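Uncharacterized protein (Actinomyces odontolyticus, PDB 4MJG) is of unknown function, a probable bacterial lipoprotein of the DUF4853 family built on one antiparallel beta sheet flanked by short helices. Local coordinates at residues Pro13-Ile18 against Ala135-Asn140; Thr45-Pro50 against Thr69-Ser74; Arg64-Thr69 against Ala129-Ser134; Asp90-Val95 against Ile109-Asn114. One frame throughout, in Å; residues are numbered along the deposited sequence.

Interaction 1: residues Pro13-Ile18 against Ala135-Asn140; sequences PERVSI and ACLPTN. With SO4 (sulfate ion), chain C.
Where the loop leading into helix 18-24 meets the loop that leaves strand 127-133, Arg15 reaches the carbonyl of Cys136 and lies against the methyl group of Ala135, and Ile18 and Leu137 pack their side chains together. The Arg15 chain runs extended to NE (chi2 171°), long enough for the guanidinium to reach the carbonyl of Cys136. NH1 donates to Cys136 O at 2.6 Å, on a lone pair in the carbonyl plane, and the acceptor lies almost within the guanidinium plane. The small methyl CB of Ala135 lies over one face of that group. A sulfate ion, probably from the crystallisation liquor, completes the polar end: its O1 accepts from Cys136 N at 2.7 Å and from Arg15 NH1 at 3.2 Å. An alanine in place of Arg15 is likely to leave Cys136 O without this donor and the sulfate with one positive partner fewer. Farther along, Ile18 N donates to Pro138 O at 3.2 Å, and Ser17 CA-H approaches the same oxygen. The branched apolar chains suit the inner side: Ile18 CD1 meets Leu137 CD1 at 3.8 Å, the two side chains crossing at about a right angle, while Ile18 CG2 rests on Thr139 CB. Ser17 is the N-cap of helix 18-24, its OG accepting from Glu20 N. Cys136 is tied by a disulfide to Cys55 of strand 44-55, and Ile18 also touches Tyr63 and Val65 of strand 62-73.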
loop_
_atom_site.group_PDB
_atom_site.type_symbol
_atom_site.label_atom_id
_atom_site.label_comp_id
_atom_site.label_asym_id
_atom_site.label_seq_id
_atom_site.Cartn_x
_atom_site.Cartn_y
_atom_site.Cartn_z
ATOM N N PRO A 13 -10.790 -12.840 14.954
ATOM C CA PRO A 13 -12.111 -12.381 15.402
ATOM C C PRO A 13 -12.117 -10.963 15.976
ATOM O O PRO A 13 -13.111 -10.254 15.838
ATOM C CB PRO A 13 -12.491 -13.386 16.506
ATOM C CG PRO A 13 -11.582 -14.549 16.320
ATOM C CD PRO A 13 -10.317 -13.982 15.755
ATOM N N GLU A 14 -11.017 -10.563 16.609
ATOM C CA GLU A 14 -10.938 -9.276 17.298
ATOM C C GLU A 14 -10.517 -8.123 16.386
ATOM O O GLU A 14 -10.447 -6.979 16.829
ATOM C CB GLU A 14 -9.973 -9.383 18.481
ATOM C CG GLU A 14 -10.386 -10.422 19.516
ATOM C CD GLU A 14 -9.305 -10.699 20.545
ATOM O OE1 GLU A 14 -8.327 -9.925 20.620
ATOM O OE2 GLU A 14 -9.432 -11.699 21.283
ATOM N N ARG A 15 -10.231 -8.420 15.121
ATOM C CA ARG A 15 -9.874 -7.383 14.152
ATOM C C ARG A 15 -11.117 -6.618 13.706
ATOM O O ARG A 15 -12.218 -7.156 13.724
ATOM C CB ARG A 15 -9.190 -8.007 12.931
ATOM C CG ARG A 15 -7.826 -8.608 13.224
ATOM C CD ARG A 15 -7.296 -9.392 12.033
ATOM N NE ARG A 15 -6.234 -10.322 12.418
ATOM C CZ ARG A 15 -5.727 -11.269 11.627
ATOM N NH1 ARG A 15 -6.170 -11.429 10.386
ATOM N NH2 ARG A 15 -4.772 -12.070 12.083
ATOM N N VAL A 16 -10.938 -5.365 13.298
ATOM C CA VAL A 16 -12.046 -4.579 12.748
ATOM C C VAL A 16 -12.531 -5.206 11.447
ATOM O O VAL A 16 -11.804 -5.970 10.810
ATOM C CB VAL A 16 -11.669 -3.098 12.481
ATOM C CG1 VAL A 16 -11.266 -2.401 13.773
ATOM C CG2 VAL A 16 -10.568 -2.971 11.432
ATOM N N SER A 17 -13.753 -4.875 11.050
ATOM C CA SER A 17 -14.337 -5.439 9.838
ATOM C C SER A 17 -13.665 -4.861 8.600
ATOM O O SER A 17 -13.116 -3.758 8.632
ATOM C CB SER A 17 -15.842 -5.169 9.775
ATOM O OG SER A 17 -16.097 -3.825 9.409
ATOM N N ILE A 18 -13.717 -5.621 7.512
ATOM C CA ILE A 18 -13.199 -5.179 6.217
ATOM C C ILE A 18 -13.675 -3.770 5.852
ATOM O O ILE A 18 -12.892 -2.955 5.367
ATOM C CB ILE A 18 -13.570 -6.185 5.093
ATOM C CG1 ILE A 18 -12.987 -5.752 3.741
ATOM C CG2 ILE A 18 -15.080 -6.375 4.983
ATOM C CD1 ILE A 18 -11.474 -5.737 3.695
ATOM N N ALA A 135 -4.132 -7.678 6.451
ATOM C CA ALA A 135 -4.371 -9.008 6.989
ATOM C C ALA A 135 -5.783 -9.412 6.618
ATOM O O ALA A 135 -6.562 -8.581 6.144
ATOM C CB ALA A 135 -4.210 -8.999 8.500
ATOM N N CYS A 136 -6.116 -10.681 6.824
ATOM C CA CYS A 136 -7.471 -11.165 6.562
ATOM C C CYS A 136 -8.415 -10.584 7.613
ATOM O O CYS A 136 -8.114 -10.617 8.802
ATOM C CB CYS A 136 -7.518 -12.692 6.588
ATOM S SG CYS A 136 -8.990 -13.410 5.817
ATOM N N LEU A 137 -9.547 -10.043 7.168
ATOM C CA LEU A 137 -10.470 -9.342 8.058
ATOM C C LEU A 137 -11.849 -9.996 8.075
ATOM O O LEU A 137 -12.332 -10.452 7.043
ATOM C CB LEU A 137 -10.598 -7.880 7.626
ATOM C CG LEU A 137 -9.277 -7.109 7.610
ATOM C CD1 LEU A 137 -9.418 -5.788 6.870
ATOM C CD2 LEU A 137 -8.771 -6.881 9.025
ATOM N N PRO A 138 -12.497 -10.032 9.253
ATOM C CA PRO A 138 -13.833 -10.607 9.349
ATOM C C PRO A 138 -14.904 -9.665 8.817
ATOM O O PRO A 138 -14.627 -8.495 8.560
ATOM C CB PRO A 138 -14.007 -10.809 10.850
ATOM C CG PRO A 138 -13.222 -9.697 11.454
ATOM C CD PRO A 138 -12.042 -9.494 10.548
ATOM N N THR A 139 -16.114 -10.188 8.646
ATOM C CA THR A 139 -17.265 -9.380 8.253
ATOM C C THR A 139 -18.572 -10.126 8.507
ATOM O O THR A 139 -18.606 -11.355 8.509
ATOM C CB THR A 139 -17.208 -8.984 6.763
ATOM O OG1 THR A 139 -18.282 -8.079 6.468
ATOM C CG2 THR A 139 -17.299 -10.215 5.858
ATOM N N ASN A 140 -19.643 -9.368 8.706
ATOM C CA ASN A 140 -20.987 -9.933 8.800
ATOM C C ASN A 140 -21.662 -10.052 7.426
ATOM O O ASN A 140 -22.809 -10.488 7.330
ATOM C CB ASN A 140 -21.855 -9.097 9.749
ATOM C CG ASN A 140 -22.075 -7.673 9.254
ATOM O OD1 ASN A 140 -21.498 -7.241 8.251
ATOM N ND2 ASN A 140 -22.911 -6.930 9.968
HETATM S S SO4 C . -3.465 -13.236 7.129
HETATM O O1 SO4 C . -4.289 -12.361 7.996
HETATM O O2 SO4 C . -2.464 -12.443 6.378
HETATM O O3 SO4 C . -2.748 -14.213 7.980
HETATM O O4 SO4 C . -4.352 -13.957 6.189
#

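Interaction 2: residues Thr45-Pro50 against Thr69-Ser74; sequences TVMGLP and TTVAPS
Thr45 and Val71 form an antiparallel hydrogen-bonded pair, each residue giving one bond and taking one: Thr45 N to Val71 O and Val71 N to Thr45 O, both 2.8 Å. Next comes the non-hydrogen-bonded pair Val46 and Thr70, where Thr70 CA-H leans on Thr45 O. The register then slips by one residue, for Met47 and Gly48 both face Thr69 in a classic beta bulge. Thr69 O takes two donors, Met47 N at 2.8 Å and Gly48 N at 3.1 Å, and Thr69 N returns a bond to Gly48 O. A side chain at the second bulge position would probably lie close to Thr69 CB, so a glycine is easily accommodated there. Met47, present as selenomethionine, bends at chi2 (-69°) and chi3 (-75°); its CG lies against Val71 CG2, the two chains meeting at a slant, before the selenium turns away. Thr69 CG2 approaches Met47 CB at 3.9 Å. Farther out, the neighbouring strands hold this pair in the sheet: Val46 bonds through its backbone to Pro177 of strand 176-181, and Thr70 to Val130 of strand 127-133. Beta-branched Thr45, Val46, Thr70 and Val71 suit such extended backbone. The chemistry is thus mainly that of peptide groups, with a doubly used carbonyl at the bulge that lets the hairpin of strands 44-55 and 62-73 continue past an extra residue.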
loop_
_atom_site.group_PDB
_atom_site.type_symbol
_atom_site.label_atom_id
_atom_site.label_comp_id
_atom_site.label_asym_id
_atom_site.label_seq_id
_atom_site.Cartn_x
_atom_site.Cartn_y
_atom_site.Cartn_z
ATOM N N THR A 45 3.129 8.076 -9.258
ATOM C CA THR A 45 2.315 7.603 -10.377
ATOM C C THR A 45 1.434 6.469 -9.864
ATOM O O THR A 45 1.909 5.605 -9.130
ATOM C CB THR A 45 3.204 7.071 -11.511
ATOM O OG1 THR A 45 4.136 8.085 -11.899
ATOM C CG2 THR A 45 2.369 6.670 -12.718
ATOM N N VAL A 46 0.158 6.460 -10.236
ATOM C CA VAL A 46 -0.752 5.409 -9.768
ATOM C C VAL A 46 -0.664 4.210 -10.711
ATOM O O VAL A 46 -1.185 4.242 -11.832
ATOM C CB VAL A 46 -2.203 5.910 -9.649
ATOM C CG1 VAL A 46 -3.103 4.820 -9.090
ATOM C CG2 VAL A 46 -2.259 7.153 -8.770
HETATM N N MSE A 47 -0.000 3.160 -10.235
HETATM C CA MSE A 47 0.299 1.970 -11.035
HETATM C C MSE A 47 -0.848 0.998 -11.023
HETATM O O MSE A 47 -1.081 0.298 -12.008
HETATM C CB MSE A 47 1.522 1.250 -10.450
HETATM C CG MSE A 47 2.619 0.974 -11.473
HETATM SE SE MSE A 47 2.029 -0.396 -12.757
HETATM C CE MSE A 47 2.237 -1.919 -11.515
ATOM N N GLY A 48 -1.550 0.919 -9.895
ATOM C CA GLY A 48 -2.631 -0.039 -9.725
ATOM C C GLY A 48 -3.725 0.502 -8.829
ATOM O O GLY A 48 -3.484 1.354 -7.962
ATOM N N LEU A 49 -4.936 0.000 -9.048
ATOM C CA LEU A 49 -6.085 0.381 -8.248
ATOM C C LEU A 49 -6.316 -0.668 -7.171
ATOM O O LEU A 49 -5.953 -1.830 -7.354
ATOM C CB LEU A 49 -7.317 0.503 -9.141
ATOM C CG LEU A 49 -7.246 1.602 -10.195
ATOM C CD1 LEU A 49 -8.512 1.612 -11.034
ATOM C CD2 LEU A 49 -7.024 2.961 -9.543
ATOM N N PRO A 50 -6.934 -0.267 -6.047
ATOM C CA PRO A 50 -7.160 -1.199 -4.957
ATOM C C PRO A 50 -8.274 -2.173 -5.284
ATOM O O PRO A 50 -9.137 -1.886 -6.119
ATOM C CB PRO A 50 -7.586 -0.289 -3.813
ATOM C CG PRO A 50 -8.313 0.814 -4.496
ATOM C CD PRO A 50 -7.569 1.038 -5.782
ATOM N N THR A 69 -1.433 0.890 -5.671
ATOM C CA THR A 69 -0.018 0.701 -5.914
ATOM C C THR A 69 0.480 1.988 -6.548
ATOM O O THR A 69 -0.019 2.385 -7.593
ATOM C CB THR A 69 0.231 -0.483 -6.856
ATOM O OG1 THR A 69 -0.318 -1.682 -6.278
ATOM C CG2 THR A 69 1.718 -0.664 -7.100
ATOM N N THR A 70 1.418 2.664 -5.886
ATOM C CA THR A 70 1.975 3.909 -6.410
ATOM C C THR A 70 3.468 3.784 -6.625
ATOM O O THR A 70 4.139 3.011 -5.943
ATOM C CB THR A 70 1.698 5.113 -5.490
ATOM O OG1 THR A 70 2.318 4.920 -4.214
ATOM C CG2 THR A 70 0.212 5.298 -5.306
ATOM N N VAL A 71 3.978 4.562 -7.577
ATOM C CA VAL A 71 5.363 4.461 -8.009
ATOM C C VAL A 71 6.046 5.822 -7.957
ATOM O O VAL A 71 5.563 6.786 -8.547
ATOM C CB VAL A 71 5.447 3.893 -9.439
ATOM C CG1 VAL A 71 6.884 3.892 -9.943
ATOM C CG2 VAL A 71 4.894 2.478 -9.461
ATOM N N ALA A 72 7.170 5.882 -7.247
ATOM C CA ALA A 72 7.992 7.079 -7.177
ATOM C C ALA A 72 9.280 6.828 -7.943
ATOM O O ALA A 72 9.616 5.681 -8.212
ATOM C CB ALA A 72 8.309 7.410 -5.729
ATOM N N PRO A 73 10.013 7.894 -8.294
ATOM C CA PRO A 73 11.316 7.670 -8.930
ATOM C C PRO A 73 12.308 6.992 -7.980
ATOM O O PRO A 73 12.094 6.986 -6.762
ATOM C CB PRO A 73 11.777 9.084 -9.303
ATOM C CG PRO A 73 10.519 9.896 -9.352
ATOM C CD PRO A 73 9.640 9.320 -8.284
ATOM N N SER A 74 13.381 6.432 -8.536
ATOM C CA SER A 74 14.269 5.556 -7.768
ATOM C C SER A 74 15.179 6.312 -6.806
ATOM O O SER A 74 15.428 7.508 -6.970
ATOM C CB SER A 74 15.122 4.687 -8.700
ATOM O OG SER A 74 15.747 3.636 -7.977
#

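Interaction 3: residues Arg64-Thr69 against Ala129-Ser134; sequences RVVGYT and AVRSRS. With SO4 (sulfate ion), chain D; SO4 (sulfate ion), chain C.
A bend at chi3 (-53°) turns the guanidinium of Arg64 across that of Arg133, whose chain runs extended to NE (chi3 -178°). The two planes stack 17° apart with centres 3.8 Å from each other; Arg133 NH2 lies over one face of Arg64, while Arg64 CD lies over a face of Arg133. Flat, delocalised groups suit such stacking, and anions at their margins probably ease the nearness of two positive charges. Arg64 NH1 and NH2 bind one sulfate, NH2 reaching its O4 at 3.1 Å, whereas Arg133 NE donates to O3 of a second sulfate at 3.0 Å. Both ions probably come from the crystallisation liquor. Arg64 NH1 also donates to Ser134 O at 3.2 Å, on a lone pair in the carbonyl plane.

Beside this cluster, Ser134 grips Val65 twice: Val65 N donates to Ser134 OG, and Ser134 N to Val65 O, each at 2.9 Å and nearly straight at the hydrogen. A small hydroxyl residue fits here, since OG stands in for a backbone acceptor. Gly67 N then bonds to Ser132 O at 3.1 Å, and a water links Val65 O with Ser132 OG. The absence of a side chain on Gly67 probably leaves room for that hydroxyl. Strands 62-73 and 127-133 lie mid-sheet, with strand 44-55 on the far edge of 62-73; Val65 packs on Tyr21 and Leu26 of helices 18-24 and 26-31, and Ser132 on Ile29.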
loop_
_atom_site.group_PDB
_atom_site.type_symbol
_atom_site.label_atom_id
_atom_site.label_comp_id
_atom_site.label_asym_id
_atom_site.label_seq_id
_atom_site.Cartn_x
_atom_site.Cartn_y
_atom_site.Cartn_z
ATOM N N ARG A 64 -9.709 -9.550 2.379
ATOM C CA ARG A 64 -8.422 -8.893 2.439
ATOM C C ARG A 64 -8.474 -7.707 1.490
ATOM O O ARG A 64 -9.131 -7.776 0.457
ATOM C CB ARG A 64 -7.357 -9.874 1.962
ATOM C CG ARG A 64 -5.935 -9.399 2.132
ATOM C CD ARG A 64 -4.960 -10.329 1.426
ATOM N NE ARG A 64 -5.125 -11.730 1.814
ATOM C CZ ARG A 64 -4.753 -12.250 2.982
ATOM N NH1 ARG A 64 -4.201 -11.495 3.931
ATOM N NH2 ARG A 64 -4.955 -13.540 3.214
ATOM N N VAL A 65 -7.778 -6.628 1.821
ATOM C CA VAL A 65 -7.745 -5.464 0.934
ATOM C C VAL A 65 -6.320 -5.129 0.480
ATOM O O VAL A 65 -5.438 -4.807 1.289
ATOM C CB VAL A 65 -8.467 -4.234 1.544
ATOM C CG1 VAL A 65 -7.861 -3.811 2.874
ATOM C CG2 VAL A 65 -8.468 -3.072 0.564
ATOM N N VAL A 66 -6.112 -5.243 -0.832
ATOM C CA VAL A 66 -4.906 -4.764 -1.486
ATOM C C VAL A 66 -5.165 -3.307 -1.846
ATOM O O VAL A 66 -6.154 -3.000 -2.512
ATOM C CB VAL A 66 -4.605 -5.563 -2.774
ATOM C CG1 VAL A 66 -3.432 -4.956 -3.528
ATOM C CG2 VAL A 66 -4.345 -7.031 -2.451
ATOM N N GLY A 67 -4.287 -2.413 -1.411
ATOM C CA GLY A 67 -4.488 -0.977 -1.629
ATOM C C GLY A 67 -3.987 -0.500 -2.977
ATOM O O GLY A 67 -3.653 -1.302 -3.854
ATOM N N TYR A 68 -3.941 0.820 -3.143
ATOM C CA TYR A 68 -3.363 1.419 -4.341
ATOM C C TYR A 68 -1.913 1.020 -4.441
ATOM O O TYR A 68 -1.245 0.807 -3.427
ATOM C CB TYR A 68 -3.451 2.943 -4.293
ATOM C CG TYR A 68 -4.807 3.491 -4.662
ATOM C CD1 TYR A 68 -5.122 3.804 -5.982
ATOM C CD2 TYR A 68 -5.765 3.715 -3.691
ATOM C CE1 TYR A 68 -6.360 4.313 -6.326
ATOM C CE2 TYR A 68 -7.001 4.220 -4.022
ATOM C CZ TYR A 68 -7.292 4.516 -5.343
ATOM O OH TYR A 68 -8.523 5.014 -5.664
ATOM N N THR A 69 -1.433 0.890 -5.671
ATOM C CA THR A 69 -0.018 0.701 -5.914
ATOM C C THR A 69 0.480 1.988 -6.548
ATOM O O THR A 69 -0.019 2.385 -7.593
ATOM C CB THR A 69 0.231 -0.483 -6.856
ATOM O OG1 THR A 69 -0.318 -1.682 -6.278
ATOM C CG2 THR A 69 1.718 -0.664 -7.100
ATOM N N ALA A 129 8.085 1.043 -5.875
ATOM C CA ALA A 129 6.663 0.758 -5.818
ATOM C C ALA A 129 6.210 0.596 -4.368
ATOM O O ALA A 129 6.835 -0.120 -3.592
ATOM C CB ALA A 129 6.353 -0.499 -6.617
ATOM N N VAL A 130 5.117 1.260 -4.010
ATOM C CA VAL A 130 4.543 1.161 -2.666
ATOM C C VAL A 130 3.191 0.470 -2.767
ATOM O O VAL A 130 2.272 0.984 -3.410
ATOM C CB VAL A 130 4.375 2.543 -2.015
ATOM C CG1 VAL A 130 3.922 2.397 -0.572
ATOM C CG2 VAL A 130 5.683 3.312 -2.075
ATOM N N ARG A 131 3.091 -0.706 -2.152
ATOM C CA ARG A 131 1.911 -1.556 -2.251
ATOM C C ARG A 131 1.467 -1.957 -0.835
ATOM O O ARG A 131 2.286 -2.134 0.066
ATOM C CB ARG A 131 2.222 -2.781 -3.126
ATOM C CG ARG A 131 1.151 -3.867 -3.137
ATOM C CD ARG A 131 1.353 -4.836 -4.297
ATOM N NE ARG A 131 0.441 -5.980 -4.240
ATOM C CZ ARG A 131 0.570 -7.023 -3.416
ATOM N NH1 ARG A 131 1.573 -7.088 -2.540
ATOM N NH2 ARG A 131 -0.321 -8.013 -3.458
ATOM N N SER A 132 0.167 -2.055 -0.620
ATOM C CA SER A 132 -0.361 -2.484 0.676
ATOM C C SER A 132 -1.197 -3.735 0.506
ATOM O O SER A 132 -1.785 -3.954 -0.546
ATOM C CB SER A 132 -1.177 -1.368 1.332
ATOM O OG SER A 132 -2.490 -1.312 0.815
ATOM N N ARG A 133 -1.226 -4.562 1.545
ATOM C CA ARG A 133 -1.998 -5.792 1.536
ATOM C C ARG A 133 -2.372 -6.120 2.978
ATOM O O ARG A 133 -1.561 -6.637 3.740
ATOM C CB ARG A 133 -1.191 -6.920 0.897
ATOM C CG ARG A 133 -1.895 -8.268 0.884
ATOM C CD ARG A 133 -1.169 -9.275 0.002
ATOM N NE ARG A 133 -1.862 -10.564 -0.063
ATOM C CZ ARG A 133 -1.698 -11.568 0.798
ATOM N NH1 ARG A 133 -0.863 -11.460 1.826
ATOM N NH2 ARG A 133 -2.384 -12.693 0.638
ATOM N N SER A 134 -3.604 -5.799 3.352
ATOM C CA SER A 134 -4.068 -5.994 4.726
ATOM C C SER A 134 -4.011 -7.456 5.144
ATOM O O SER A 134 -3.876 -8.352 4.310
ATOM C CB SER A 134 -5.514 -5.513 4.882
ATOM O OG SER A 134 -6.420 -6.489 4.393
HETATM S S SO4 D . -1.506 -11.884 -3.512
HETATM O O1 SO4 D . -0.146 -11.593 -2.997
HETATM O O2 SO4 D . -1.933 -13.238 -3.080
HETATM O O3 SO4 D . -2.446 -10.865 -2.990
HETATM O O4 SO4 D . -1.488 -11.823 -4.991
HETATM S S SO4 C . -3.465 -13.236 7.129
HETATM O O1 SO4 C . -4.289 -12.361 7.996
HETATM O O2 SO4 C . -2.464 -12.443 6.378
HETATM O O3 SO4 C . -2.748 -14.213 7.980
HETATM O O4 SO4 C . -4.352 -13.957 6.189
HETATM O O HOH W 1 -4.154 -2.655 2.538
#

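Interaction 4: residues Asp90-Val95 against Ile109-Asn114; sequences DWAVAV and IQLIDN
Ala94 and Ile112 form an antiparallel hydrogen-bonded pair in the hairpin of strands 92-97 and 107-113, beside a classic beta bulge in which Val93 and Ala94 both face Ile112. Two backbone bonds define it: Ile112 N to Ala94 O at 3.0 Å, and Val93 N to Ile112 O at 2.8 Å, more bent at the hydrogen (132°). Weaker CA-H contacts extend the pairing, from Asp113 CA to Trp91 O and from Val95 CA to Gln110 O. The side chains meet mainly through apolar contacts. Val95 and Leu111 lie side by side, CG2 of the valine 3.8 Å from CD1 of the leucine, and Val95 CG1 meets Ile109 CG2; branched residues suit this strand face, where Val84 of helix 77-86 packs against Ile109 and Leu111. The small CB of Ala92 lies over one face of the Trp91 indole, offset toward its rim, and near Leu111 CG. Trp91, with chi1 at 55°, brings its wide ring to the second strand, CH2 lying 4.1 Å from Leu111 CD2 as the side chains cross at about a right angle; an alanine here would probably open a gap beside Leu111 and Asp113. Asp113 OD1 accepts from the backbone N of Tyr115 and Gly117, while its CB lies 3.7 Å from Trp91 CE3.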
loop_
_atom_site.group_PDB
_atom_site.type_symbol
_atom_site.label_atom_id
_atom_site.label_comp_id
_atom_site.label_asym_id
_atom_site.label_seq_id
_atom_site.Cartn_x
_atom_site.Cartn_y
_atom_site.Cartn_z
ATOM N N ASP A 90 3.431 4.811 13.781
ATOM C CA ASP A 90 3.154 4.180 15.077
ATOM C C ASP A 90 2.501 2.808 14.960
ATOM O O ASP A 90 2.808 1.910 15.741
ATOM C CB ASP A 90 2.270 5.088 15.944
ATOM C CG ASP A 90 3.019 6.293 16.494
ATOM O OD1 ASP A 90 4.260 6.363 16.349
ATOM O OD2 ASP A 90 2.361 7.176 17.083
ATOM N N TRP A 91 1.608 2.646 13.986
ATOM C CA TRP A 91 0.908 1.368 13.791
ATOM C C TRP A 91 1.815 0.212 13.337
ATOM O O TRP A 91 1.376 -0.950 13.333
ATOM C CB TRP A 91 -0.268 1.526 12.808
ATOM C CG TRP A 91 0.098 2.113 11.469
ATOM C CD1 TRP A 91 -0.056 3.412 11.076
ATOM C CD2 TRP A 91 0.672 1.421 10.349
ATOM N NE1 TRP A 91 0.389 3.572 9.787
ATOM C CE2 TRP A 91 0.838 2.366 9.317
ATOM C CE3 TRP A 91 1.063 0.096 10.121
ATOM C CZ2 TRP A 91 1.383 2.031 8.076
ATOM C CZ3 TRP A 91 1.601 -0.237 8.885
ATOM C CH2 TRP A 91 1.756 0.729 7.878
ATOM N N ALA A 92 3.057 0.525 12.949
ATOM C CA ALA A 92 4.001 -0.476 12.445
ATOM C C ALA A 92 4.778 -1.143 13.575
ATOM O O ALA A 92 5.663 -0.527 14.168
ATOM C CB ALA A 92 4.969 0.161 11.458
ATOM N N VAL A 93 4.454 -2.404 13.858
ATOM C CA VAL A 93 5.121 -3.149 14.937
ATOM C C VAL A 93 6.531 -3.634 14.562
ATOM O O VAL A 93 7.326 -3.944 15.445
ATOM C CB VAL A 93 4.281 -4.357 15.437
ATOM C CG1 VAL A 93 2.910 -3.897 15.923
ATOM C CG2 VAL A 93 4.137 -5.435 14.366
ATOM N N ALA A 94 6.834 -3.715 13.264
ATOM C CA ALA A 94 8.143 -4.201 12.804
ATOM C C ALA A 94 8.481 -3.740 11.385
ATOM O O ALA A 94 7.589 -3.508 10.571
ATOM C CB ALA A 94 8.193 -5.721 12.879
ATOM N N VAL A 95 9.778 -3.616 11.107
ATOM C CA VAL A 95 10.278 -3.267 9.780
ATOM C C VAL A 95 11.137 -4.419 9.275
ATOM O O VAL A 95 12.221 -4.672 9.807
ATOM C CB VAL A 95 11.136 -1.983 9.811
ATOM C CG1 VAL A 95 11.612 -1.619 8.410
ATOM C CG2 VAL A 95 10.357 -0.834 10.436
ATOM N N ILE A 109 11.141 -3.824 1.226
ATOM C CA ILE A 109 11.076 -3.524 2.651
ATOM C C ILE A 109 9.603 -3.578 3.037
ATOM O O ILE A 109 8.758 -2.974 2.369
ATOM C CB ILE A 109 11.645 -2.137 2.989
ATOM C CG1 ILE A 109 13.113 -2.054 2.568
ATOM C CG2 ILE A 109 11.514 -1.853 4.485
ATOM C CD1 ILE A 109 13.686 -0.657 2.628
ATOM N N GLN A 110 9.304 -4.307 4.107
ATOM C CA GLN A 110 7.938 -4.485 4.555
ATOM C C GLN A 110 7.714 -3.762 5.871
ATOM O O GLN A 110 8.599 -3.724 6.728
ATOM C CB GLN A 110 7.627 -5.970 4.741
ATOM C CG GLN A 110 7.683 -6.791 3.465
ATOM C CD GLN A 110 9.090 -7.190 3.095
ATOM O OE1 GLN A 110 9.810 -7.789 3.906
ATOM N NE2 GLN A 110 9.494 -6.870 1.863
ATOM N N LEU A 111 6.514 -3.214 6.023
ATOM C CA LEU A 111 6.079 -2.571 7.253
ATOM C C LEU A 111 4.920 -3.400 7.793
ATOM O O LEU A 111 3.863 -3.467 7.162
ATOM C CB LEU A 111 5.632 -1.144 6.944
ATOM C CG LEU A 111 6.235 -0.009 7.764
ATOM C CD1 LEU A 111 7.755 -0.057 7.746
ATOM C CD2 LEU A 111 5.737 1.319 7.218
ATOM N N ILE A 112 5.130 -4.064 8.929
ATOM C CA ILE A 112 4.151 -5.017 9.459
ATOM C C ILE A 112 3.275 -4.360 10.519
ATOM O O ILE A 112 3.786 -3.809 11.492
ATOM C CB ILE A 112 4.838 -6.260 10.081
ATOM C CG1 ILE A 112 5.882 -6.862 9.125
ATOM C CG2 ILE A 112 3.807 -7.316 10.460
ATOM C CD1 ILE A 112 5.330 -7.314 7.787
ATOM N N ASP A 113 1.958 -4.429 10.330
ATOM C CA ASP A 113 1.006 -3.885 11.310
ATOM C C ASP A 113 0.634 -4.939 12.353
ATOM O O ASP A 113 0.955 -6.123 12.205
ATOM C CB ASP A 113 -0.254 -3.318 10.629
ATOM C CG ASP A 113 -1.045 -4.370 9.851
ATOM O OD1 ASP A 113 -1.221 -5.496 10.362
ATOM O OD2 ASP A 113 -1.508 -4.065 8.725
ATOM N N ASN A 114 -0.052 -4.497 13.401
ATOM C CA ASN A 114 -0.403 -5.371 14.531
ATOM C C ASN A 114 -1.402 -6.484 14.187
ATOM O O ASN A 114 -1.629 -7.382 14.998
ATOM C CB ASN A 114 -0.897 -4.553 15.742
ATOM C CG ASN A 114 -1.729 -3.343 15.343
ATOM O OD1 ASN A 114 -1.405 -2.637 14.379
ATOM N ND2 ASN A 114 -2.796 -3.085 16.093
#

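In the fold
Interactions 2, 3 and 4 all belong to one antiparallel sheet, whereas interaction 1 joins two loops at its end. Interactions 2 and 3 are closest, centres about 10 Å apart; they share Thr69 and strand 62-73, which pairs with 44-55 on one edge and 127-133 on the other. Interaction 4 lies at one edge of the sheet, on edge strand 92-97 and its neighbour 107-113, its centre about 14 Å from that of interaction 3, with strand 118-123 between. Interaction 1 touches interaction 3, and one sulfate bridges Arg15, Cys136 and Arg64. Along the chain, 13-18 and 135-140 enclose the other three, so interaction 1 brings together the two ends of the span that builds most of the sheet.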